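Local coordinates for protein aldo-keto reductase family 1 member C1 (Caenorhabditis elegans, PDB 1QWK) that probably reduces carbonyl compounds such as aldoses with NADPH, as an aldo-keto reductase built on a TIM barrel, at residues 91-94 against 95-99; 137-140 against 141-145. All blocks are in the same frame, centred on the assembly; numbering follows the deposited sequence.

Interaction 1. Residues 91-94 against 95-99; sequences KLEG and GLRES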
# COMPACT_ATOMS: atom_id res chain seq x y z
N LYS A 91 -18.15 14.71 2.89
CA LYS A 91 -17.71 14.43 1.52
C LYS A 91 -17.27 12.99 1.26
O LYS A 91 -17.13 12.59 0.11
CB LYS A 91 -16.56 15.37 1.14
CG LYS A 91 -16.88 16.85 1.27
CD LYS A 91 -18.01 17.28 0.36
CE LYS A 91 -18.26 18.79 0.47
NZ LYS A 91 -19.40 19.24 -0.38
N LEU A 92 -17.06 12.20 2.32
CA LEU A 92 -16.58 10.84 2.15
C LEU A 92 -17.51 9.88 1.40
O LEU A 92 -17.08 9.20 0.47
CB LEU A 92 -16.23 10.22 3.50
CG LEU A 92 -15.39 8.94 3.39
CD1 LEU A 92 -14.02 9.28 2.81
CD2 LEU A 92 -15.24 8.30 4.76
N GLU A 93 -18.77 9.81 1.80
CA GLU A 93 -19.70 8.90 1.15
C GLU A 93 -19.77 9.16 -0.35
O GLU A 93 -19.74 8.23 -1.16
CB GLU A 93 -21.09 9.00 1.77
CG GLU A 93 -22.00 7.86 1.34
CD GLU A 93 -23.40 7.98 1.90
OE1 GLU A 93 -23.54 8.16 3.13
OE2 GLU A 93 -24.35 7.89 1.10
N GLY A 94 -19.88 10.43 -0.72
CA GLY A 94 -19.95 10.79 -2.13
C GLY A 94 -18.71 10.31 -2.87
O GLY A 94 -18.80 9.80 -3.99
N GLY A 95 -17.55 10.48 -2.24
CA GLY A 95 -16.31 10.06 -2.86
C GLY A 95 -16.26 8.55 -3.05
O GLY A 95 -15.84 8.06 -4.10
N LEU A 96 -16.68 7.81 -2.03
CA LEU A 96 -16.67 6.36 -2.12
C LEU A 96 -17.63 5.86 -3.19
O LEU A 96 -17.30 4.96 -3.96
CB LEU A 96 -17.02 5.74 -0.77
CG LEU A 96 -17.08 4.21 -0.71
CD1 LEU A 96 -15.80 3.59 -1.27
CD2 LEU A 96 -17.29 3.78 0.73
N ARG A 97 -18.82 6.44 -3.25
CA ARG A 97 -19.79 6.01 -4.25
C ARG A 97 -19.27 6.28 -5.65
O ARG A 97 -19.55 5.52 -6.58
CB ARG A 97 -21.15 6.69 -4.02
CG ARG A 97 -21.90 6.12 -2.82
CD ARG A 97 -23.30 6.70 -2.69
NE ARG A 97 -24.00 6.18 -1.52
CZ ARG A 97 -24.51 4.96 -1.43
NH1 ARG A 97 -24.40 4.11 -2.44
NH2 ARG A 97 -25.14 4.58 -0.32
N GLU A 98 -18.51 7.35 -5.81
CA GLU A 98 -17.94 7.66 -7.12
C GLU A 98 -16.88 6.62 -7.47
O GLU A 98 -16.82 6.15 -8.61
CB GLU A 98 -17.34 9.07 -7.12
CG GLU A 98 -16.81 9.52 -8.48
CD GLU A 98 -17.82 9.30 -9.60
OE1 GLU A 98 -18.97 9.78 -9.48
OE2 GLU A 98 -17.46 8.63 -10.60
N SER A 99 -16.06 6.25 -6.49
CA SER A 99 -15.03 5.23 -6.72
C SER A 99 -15.69 3.90 -7.08
O SER A 99 -15.21 3.17 -7.95
CB SER A 99 -14.14 5.06 -5.49
OG SER A 99 -13.31 6.20 -5.28
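E93 and R97, one helical turn apart, carry the side-chain part of this contact, a salt bridge on the exposed side of helix 92-103. The two chains run side by side and point the same way. E93 OE2 lies 3.1 Å from R97 NE, at the edge of the guanidinium and almost exactly in its plane, and the hydrogen bond is nearly straight, with 173° at the hydrogen. The carboxylate uses its anti side and is turned 69° from the guanidinium, so the groups share one bond instead of pairing two oxygens with two nitrogens; R97 NH2 stays 3.7 Å from E93 OE2. E93 starts with CG anti to its backbone nitrogen (chi1 -167°) and runs on extended, which carries the carboxylate out to the level of the arginine's NE. R97 CG also passes 3.4 Å from E93 O, keeping the aliphatic stem against the turn below.

The helix is the connection between strands 77-82 and 110-113, a beta-alpha-beta unit of the TIM barrel, and residues 92-99 make up its first two turns.

Main-chain bonds follow the helix from K91 to E98: the N atoms of G95, L96, R97 and E98 reach back in order to the carbonyl oxygens of K91, L92, E93 and G94. L96 N lies 2.9 Å from L92 O, and the bond from E98 N to G94 O is the least straight of the four.

Apolar packing belongs to the inward side, where L92 and L96 both rest on Y111 of strand 110-113 and L96 also touches V108. Beyond them S99 OG is hydrogen-bonded to E55.

Interaction 2. Residues 137-140 against 141-145; sequences QFDA and VYKAG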
# COMPACT_ATOMS: atom_id res chain seq x y z
N GLN A 137 -16.68 9.55 9.59
CA GLN A 137 -17.25 9.29 8.27
C GLN A 137 -16.92 7.88 7.79
O GLN A 137 -17.71 7.25 7.09
CB GLN A 137 -16.75 10.31 7.25
CG GLN A 137 -17.17 11.75 7.52
CD GLN A 137 -16.93 12.65 6.33
OE1 GLN A 137 -17.64 12.58 5.33
NE2 GLN A 137 -15.90 13.49 6.42
N PHE A 138 -15.75 7.38 8.17
CA PHE A 138 -15.35 6.03 7.78
C PHE A 138 -16.21 5.02 8.53
O PHE A 138 -16.61 3.99 7.97
CB PHE A 138 -13.85 5.82 8.06
CG PHE A 138 -12.97 6.34 6.95
CD1 PHE A 138 -12.65 5.52 5.87
CD2 PHE A 138 -12.57 7.68 6.92
CE1 PHE A 138 -11.94 6.02 4.78
CE2 PHE A 138 -11.87 8.18 5.83
CZ PHE A 138 -11.55 7.35 4.76
N ASP A 139 -16.50 5.32 9.79
CA ASP A 139 -17.34 4.45 10.60
C ASP A 139 -18.70 4.32 9.90
O ASP A 139 -19.25 3.23 9.80
CB ASP A 139 -17.52 5.07 11.99
CG ASP A 139 -18.52 4.31 12.85
OD1 ASP A 139 -18.24 3.16 13.24
OD2 ASP A 139 -19.60 4.88 13.14
N ALA A 140 -19.20 5.45 9.41
CA ALA A 140 -20.49 5.49 8.73
C ALA A 140 -20.54 4.67 7.43
O ALA A 140 -21.50 3.93 7.22
CB ALA A 140 -20.89 6.93 8.44
N VAL A 141 -19.54 4.81 6.58
CA VAL A 141 -19.53 4.06 5.32
C VAL A 141 -19.38 2.56 5.59
O VAL A 141 -19.91 1.73 4.86
CB VAL A 141 -18.43 4.56 4.34
CG1 VAL A 141 -18.69 6.02 4.01
CG2 VAL A 141 -17.04 4.39 4.94
N TYR A 142 -18.65 2.22 6.65
CA TYR A 142 -18.46 0.83 7.04
C TYR A 142 -19.80 0.25 7.46
O TYR A 142 -20.20 -0.82 7.02
CB TYR A 142 -17.48 0.73 8.21
CG TYR A 142 -17.30 -0.67 8.75
CD1 TYR A 142 -16.61 -1.65 8.03
CD2 TYR A 142 -17.84 -1.03 9.99
CE1 TYR A 142 -16.45 -2.94 8.53
CE2 TYR A 142 -17.69 -2.32 10.50
CZ TYR A 142 -17.00 -3.27 9.77
OH TYR A 142 -16.85 -4.54 10.28
N LYS A 143 -20.51 0.97 8.32
CA LYS A 143 -21.81 0.51 8.81
C LYS A 143 -22.83 0.44 7.68
O LYS A 143 -23.77 -0.35 7.73
CB LYS A 143 -22.30 1.42 9.94
CG LYS A 143 -21.52 1.21 11.23
CD LYS A 143 -21.82 2.27 12.26
CE LYS A 143 -21.10 1.97 13.57
NZ LYS A 143 -21.23 3.09 14.54
N ALA A 144 -22.64 1.26 6.64
CA ALA A 144 -23.56 1.26 5.51
C ALA A 144 -23.31 0.07 4.60
O ALA A 144 -24.10 -0.21 3.69
CB ALA A 144 -23.41 2.56 4.71
N GLY A 145 -22.20 -0.63 4.83
CA GLY A 145 -21.87 -1.79 4.02
C GLY A 145 -21.16 -1.51 2.71
O GLY A 145 -21.01 -2.40 1.87
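The carboxylate of D139 is the flat group through which the last turn of helix 131-143 is clasped: K143 NZ comes to OD2 on the syn side, at 2.8 Å, in a salt bridge, while OD1 is hydrogen-bonded to T169 OG1. In the TIM barrel this helix links strand 110-113 to strand 150-153, and a Schellman motif closes it at G145. Two rings leave the same turn: F138 meets the ring of Y111 with the planes about 35° apart, and Y142 meets H172 at about 50°, its OH bonded to N12.

D139 and K143 cross obliquely. With CG anti to its carbonyl carbon (chi1 -73°), the lysine sets out on the D139 side, and its extended chain then passes close by the carboxylate, bringing K143 CE within 3.1 Å of D139 OD1. Replacing D139 with an alanine would probably leave the K143 ammonium without this charge mate and T169 OG1 without its carboxylate partner.

Backbone bonds hold the turn, from V141 N to Q137 O at 3.1 Å and from K143 N to D139 O at 3.0 Å. G145, the first residue to leave helical angles, has positive phi, and its N bonds Y142 O at 3.0 Å. On the buried side V141 puts CG2 between its backbone N and carbonyl carbon, a tight fit that leaves that methyl 3.1 Å from F138 O.

Interactions 1 and 2 sit on two neighbouring outer helices of the barrel, 92-103 and 131-143, with centres about 11 Å apart. They meet through their buried sides: L92 packs on F138, L96 on V141, and L92 N probably bonds Q137 OE1, whose NE2 goes to A88 O. Each is partly buried and has one acid–base pair four residues apart, but the acids differ in their setting. E93 is exposed and D139 buried, while the basic partners, R97 and K143, are both exposed. Interaction 1 lies at the start of its helix, interaction 2 at the end of its own.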